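Local structure of cephalosporin hydroxylase CMCI (Streptomyces clavuligerus, 2BM8) at residues D31-R34 with D35-L38; M169-V173 with D174-E178. The protein takes part in cephamycin biosynthesis, probably in modifying the cephalosporin nucleus, and carries a Rossmann-like domain of the methyltransferase type. The protein carries 3 engineered substitutions. One frame throughout, in Å; residues are numbered along the deposited sequence.

Interaction 1 (D31-R34 with D35-L38)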
loop_
_atom_site.group_PDB
_atom_site.type_symbol
_atom_site.label_atom_id
_atom_site.label_comp_id
_atom_site.label_asym_id
_atom_site.label_seq_id
_atom_site.Cartn_x
_atom_site.Cartn_y
_atom_site.Cartn_z
ATOM N N ASP B 31 20.369 -10.984 14.722
ATOM C CA ASP B 31 21.160 -10.516 13.578
ATOM C C ASP B 31 21.863 -9.164 13.767
ATOM O O ASP B 31 22.474 -8.670 12.825
ATOM C CB ASP B 31 20.320 -10.507 12.282
ATOM C CG ASP B 31 19.232 -9.440 12.277
ATOM O OD1 ASP B 31 18.804 -9.023 13.376
ATOM O OD2 ASP B 31 18.736 -8.967 11.223
ATOM N N ARG B 32 21.795 -8.566 14.957
ATOM C CA ARG B 32 22.565 -7.338 15.232
ATOM C C ARG B 32 23.030 -7.193 16.675
ATOM O O ARG B 32 22.488 -7.802 17.580
ATOM C CB ARG B 32 21.799 -6.059 14.848
ATOM C CG ARG B 32 20.402 -6.229 14.313
ATOM C CD ARG B 32 19.287 -6.072 15.347
ATOM N NE ARG B 32 18.248 -5.157 14.885
ATOM C CZ ARG B 32 17.485 -5.326 13.803
ATOM N NH1 ARG B 32 17.609 -6.387 13.025
ATOM N NH2 ARG B 32 16.575 -4.416 13.495
ATOM N N PRO B 33 24.041 -6.363 16.892
ATOM C CA PRO B 33 24.418 -5.990 18.250
ATOM C C PRO B 33 23.373 -5.063 18.840
ATOM O O PRO B 33 22.802 -4.241 18.124
ATOM C CB PRO B 33 25.746 -5.258 18.052
ATOM C CG PRO B 33 25.647 -4.693 16.696
ATOM C CD PRO B 33 24.917 -5.723 15.894
ATOM N N ARG B 34 23.118 -5.216 20.132
ATOM C CA ARG B 34 22.227 -4.328 20.860
ATOM C C ARG B 34 22.778 -2.909 20.951
ATOM O O ARG B 34 22.027 -1.945 20.937
ATOM C CB ARG B 34 22.015 -4.858 22.269
ATOM C CG ARG B 34 21.191 -3.935 23.138
ATOM C CD ARG B 34 20.430 -4.634 24.221
ATOM N NE ARG B 34 19.561 -3.686 24.895
ATOM C CZ ARG B 34 18.840 -3.980 25.949
ATOM N NH1 ARG B 34 18.889 -5.203 26.469
ATOM N NH2 ARG B 34 18.085 -3.048 26.501
ATOM N N ASP B 35 24.093 -2.782 21.060
ATOM C CA ASP B 35 24.718 -1.473 21.199
ATOM C C ASP B 35 25.351 -1.023 19.870
ATOM O O ASP B 35 26.540 -1.216 19.629
ATOM C CB ASP B 35 25.719 -1.509 22.362
ATOM C CG ASP B 35 25.035 -1.796 23.697
ATOM O OD1 ASP B 35 24.156 -1.000 24.085
ATOM O OD2 ASP B 35 25.277 -2.792 24.418
ATOM N N TRP B 36 24.529 -0.429 19.012
ATOM C CA TRP B 36 24.964 -0.005 17.689
ATOM C C TRP B 36 25.872 1.223 17.784
ATOM O O TRP B 36 25.549 2.165 18.498
ATOM C CB TRP B 36 23.758 0.287 16.787
ATOM C CG TRP B 36 24.147 0.270 15.360
ATOM C CD1 TRP B 36 24.638 1.316 14.649
ATOM C CD2 TRP B 36 24.153 -0.854 14.473
ATOM N NE1 TRP B 36 24.932 0.925 13.368
ATOM C CE2 TRP B 36 24.649 -0.404 13.230
ATOM C CE3 TRP B 36 23.788 -2.198 14.595
ATOM C CZ2 TRP B 36 24.791 -1.244 12.117
ATOM C CZ3 TRP B 36 23.923 -3.038 13.477
ATOM C CH2 TRP B 36 24.422 -2.552 12.259
ATOM N N PRO B 37 27.013 1.212 17.095
ATOM C CA PRO B 37 27.938 2.357 17.128
ATOM C C PRO B 37 27.418 3.592 16.373
ATOM O O PRO B 37 26.884 3.471 15.274
ATOM C CB PRO B 37 29.222 1.805 16.484
ATOM C CG PRO B 37 28.809 0.636 15.666
ATOM C CD PRO B 37 27.539 0.102 16.274
ATOM N N LEU B 38 27.613 4.768 16.960
ATOM C CA LEU B 38 27.025 6.006 16.445
ATOM C C LEU B 38 27.730 6.564 15.204
ATOM O O LEU B 38 27.159 7.377 14.463
ATOM C CB LEU B 38 26.987 7.059 17.560
ATOM C CG LEU B 38 25.649 7.294 18.283
ATOM C CD1 LEU B 38 24.696 6.130 18.139
ATOM C CD2 LEU B 38 25.847 7.623 19.767
#
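Pro33 and Trp36 meet where the extended N-terminal arm turns into the short strand 35-37. The proline approaches the six-membered end of the indole obliquely: Pro33 CD is 3.7 Å from Trp36 CZ3, and Pro33 CG is 3.8 Å from Trp36 CE3. Beside it, the same ring's edge receives Arg32 CB, 3.9 Å from Trp36 CZ3 and close to the indole plane. Trp36 holds its CG anti to its own backbone N (chi1 -161°), which swings the benzo ring back toward the preceding loop, while Trp36 NE1 is bonded to Arg40 O. Beyond its CB, Arg32 bends away to Asp31, where NH1 meets Asp31 OD1 at 2.9 Å on the syn side, a salt bridge lying near the guanidinium plane. The strand itself joins an antiparallel ladder with the second subunit, so the sheet continues across the interface. Arg34 and Asp35 serve that interface: Arg34, extended from CG to NE, makes salt bridges to Asp214 and Glu79 of the second subunit, and Asp35 OD1 pairs with Arg230 of that subunit. Were Asp35 replaced by an alanine, Arg230 of the second subunit would probably lose its carboxylate mate, with the nearby Arg34 guanidinium, a like charge, left beside it. Pro37 CD lies over one face of the Trp36 indole, 3.4 Å above its plane and displaced toward the rim.

Interaction 2 (M169-V173 with D174-E178)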
loop_
_atom_site.group_PDB
_atom_site.type_symbol
_atom_site.label_atom_id
_atom_site.label_comp_id
_atom_site.label_asym_id
_atom_site.label_seq_id
_atom_site.Cartn_x
_atom_site.Cartn_y
_atom_site.Cartn_z
ATOM N N MET B 169 -24.551 -14.146 26.251
ATOM C CA MET B 169 -25.076 -12.782 26.058
ATOM C C MET B 169 -26.533 -12.657 26.476
ATOM O O MET B 169 -26.903 -11.671 27.086
ATOM C CB MET B 169 -24.958 -12.348 24.593
ATOM C CG MET B 169 -24.496 -10.919 24.382
ATOM S SD MET B 169 -23.732 -10.742 22.749
ATOM C CE MET B 169 -25.020 -9.948 21.866
ATOM N N LYS B 170 -27.347 -13.649 26.116
ATOM C CA LYS B 170 -28.757 -13.682 26.486
ATOM C C LYS B 170 -28.876 -13.783 28.012
ATOM O O LYS B 170 -29.705 -13.104 28.632
ATOM C CB LYS B 170 -29.473 -14.855 25.783
ATOM C CG LYS B 170 -30.858 -15.305 26.387
ATOM C CD LYS B 170 -31.278 -16.689 25.844
ATOM C CE LYS B 170 -32.531 -17.266 26.523
ATOM N NZ LYS B 170 -32.361 -18.665 27.079
ATOM N N TRP B 171 -28.029 -14.619 28.615
ATOM C CA TRP B 171 -27.987 -14.742 30.064
ATOM C C TRP B 171 -27.601 -13.410 30.719
ATOM O O TRP B 171 -28.247 -12.974 31.673
ATOM C CB TRP B 171 -27.034 -15.861 30.520
ATOM C CG TRP B 171 -26.911 -15.885 32.010
ATOM C CD1 TRP B 171 -27.721 -16.547 32.895
ATOM C CD2 TRP B 171 -25.967 -15.155 32.800
ATOM N NE1 TRP B 171 -27.320 -16.289 34.184
ATOM C CE2 TRP B 171 -26.249 -15.436 34.156
ATOM C CE3 TRP B 171 -24.899 -14.298 32.498
ATOM C CZ2 TRP B 171 -25.508 -14.897 35.203
ATOM C CZ3 TRP B 171 -24.158 -13.759 33.538
ATOM C CH2 TRP B 171 -24.472 -14.058 34.879
ATOM N N ALA B 172 -26.566 -12.760 30.201
ATOM C CA ALA B 172 -26.061 -11.539 30.818
ATOM C C ALA B 172 -27.065 -10.407 30.696
ATOM O O ALA B 172 -27.219 -9.629 31.618
ATOM C CB ALA B 172 -24.719 -11.137 30.220
ATOM N N VAL B 173 -27.757 -10.330 29.569
ATOM C CA VAL B 173 -28.728 -9.271 29.341
ATOM C C VAL B 173 -29.898 -9.419 30.309
ATOM O O VAL B 173 -30.384 -8.427 30.835
ATOM C CB VAL B 173 -29.261 -9.274 27.873
ATOM C CG1 VAL B 173 -30.655 -8.663 27.782
ATOM C CG2 VAL B 173 -28.294 -8.538 26.935
ATOM N N ASP B 174 -30.333 -10.656 30.543
ATOM C CA ASP B 174 -31.508 -10.936 31.370
ATOM C C ASP B 174 -31.185 -10.954 32.875
ATOM O O ASP B 174 -32.019 -10.549 33.688
ATOM C CB ASP B 174 -32.144 -12.285 30.966
ATOM C CG ASP B 174 -32.789 -12.260 29.559
ATOM O OD1 ASP B 174 -33.206 -11.182 29.078
ATOM O OD2 ASP B 174 -32.933 -13.294 28.864
ATOM N N HIS B 175 -29.977 -11.401 33.235
ATOM C CA HIS B 175 -29.633 -11.730 34.626
ATOM C C HIS B 175 -28.478 -10.913 35.236
ATOM O O HIS B 175 -28.253 -10.988 36.439
ATOM C CB HIS B 175 -29.299 -13.233 34.741
ATOM C CG HIS B 175 -30.432 -14.142 34.357
ATOM N ND1 HIS B 175 -30.466 -14.832 33.159
ATOM C CD2 HIS B 175 -31.579 -14.466 35.010
ATOM C CE1 HIS B 175 -31.586 -15.535 33.091
ATOM N NE2 HIS B 175 -32.275 -15.332 34.200
ATOM N N LEU B 176 -27.756 -10.134 34.430
ATOM C CA LEU B 176 -26.547 -9.456 34.905
ATOM C C LEU B 176 -26.463 -7.958 34.616
ATOM O O LEU B 176 -26.283 -7.172 35.531
ATOM C CB LEU B 176 -25.295 -10.139 34.334
ATOM C CG LEU B 176 -23.969 -9.812 35.039
ATOM C CD1 LEU B 176 -24.100 -9.761 36.559
ATOM C CD2 LEU B 176 -22.897 -10.810 34.651
ATOM N N LEU B 177 -26.573 -7.566 33.353
ATOM C CA LEU B 177 -26.279 -6.198 32.952
ATOM C C LEU B 177 -27.371 -5.223 33.379
ATOM O O LEU B 177 -28.559 -5.532 33.340
ATOM C CB LEU B 177 -26.089 -6.110 31.437
ATOM C CG LEU B 177 -25.127 -7.111 30.783
ATOM C CD1 LEU B 177 -25.304 -7.076 29.283
ATOM C CD2 LEU B 177 -23.670 -6.858 31.143
ATOM N N GLU B 178 -26.947 -4.042 33.807
ATOM C CA GLU B 178 -27.835 -2.907 33.927
ATOM C C GLU B 178 -27.456 -1.904 32.850
ATOM O O GLU B 178 -26.455 -2.059 32.173
ATOM C CB GLU B 178 -27.687 -2.247 35.296
ATOM C CG GLU B 178 -27.779 -3.183 36.494
ATOM C CD GLU B 178 -27.417 -2.481 37.793
ATOM O OE1 GLU B 178 -26.688 -1.456 37.745
ATOM O OE2 GLU B 178 -27.871 -2.937 38.866
#
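Trp171 lies one turn before His175 at the C-terminal end of helix 165-175, the crossover helix of a beta-alpha-beta unit between strands 155-159 and 182-185 in the Rossmann-like sheet. Its CB leads away from the residues that follow, but with CG anti to the backbone N (chi1 175°) the side chain carries the indole forward, toward the helix's C-terminal end. The ring's CG is the first atom to near the imidazole. Trp171 CD1 then comes closest, 3.2 Å from His175 ND1, and Trp171 NE1 has His175 CB 3.7 Å away. His175 CB sits over the face of the five-membered ring of Trp171, 3.9 Å from its centroid and 22° off the normal, a CH-pi contact. The imidazole is slid off to the side, its plane 28° from the indole's, so the two rings barely overlap. At the far end of the indole, Trp171 CZ3 meets Leu176 CD2 at 3.4 Å, with CH2 next to the same methyl. The carbonyl of Trp171 steadies His175, accepting its backbone N and, weakly, its ND1. Farther round the turn, Ala172 CB touches Leu177 CG, and Val173 CG2 meets Leu177 CD1. Asp174 turns outward, its OD1 bonded to Tyr4 of the third subunit. Leu176 is the first residue to leave helical geometry, and the closing turn is gripped at Ala172 O: Leu177 N arrives at 2.8 Å and Leu176 N at 2.9 Å, from opposite faces of the carbonyl plane.

In the fold
Interaction 1 comes first along the chain, on the N-terminal arm; interaction 2 follows far later, at the end of a helix packed against the central sheet. Their centres are 54 Å apart, on opposite sides of the chain's centre, and their nearest atoms are about 42 Å apart, so within one subunit they never touch. Both pack against Leu211 on strand 211-214, an outermost strand of the chain's own sheet, but on different copies: helix 165-175 on its own chain's, the 35-38 segment on the second subunit's. Interaction 2 belongs to a helix flanking the Rossmann-like sheet, with a third subunit's Tyr4 at its outer face, and interaction 1 to the arm that links subunits in the six-chain assembly.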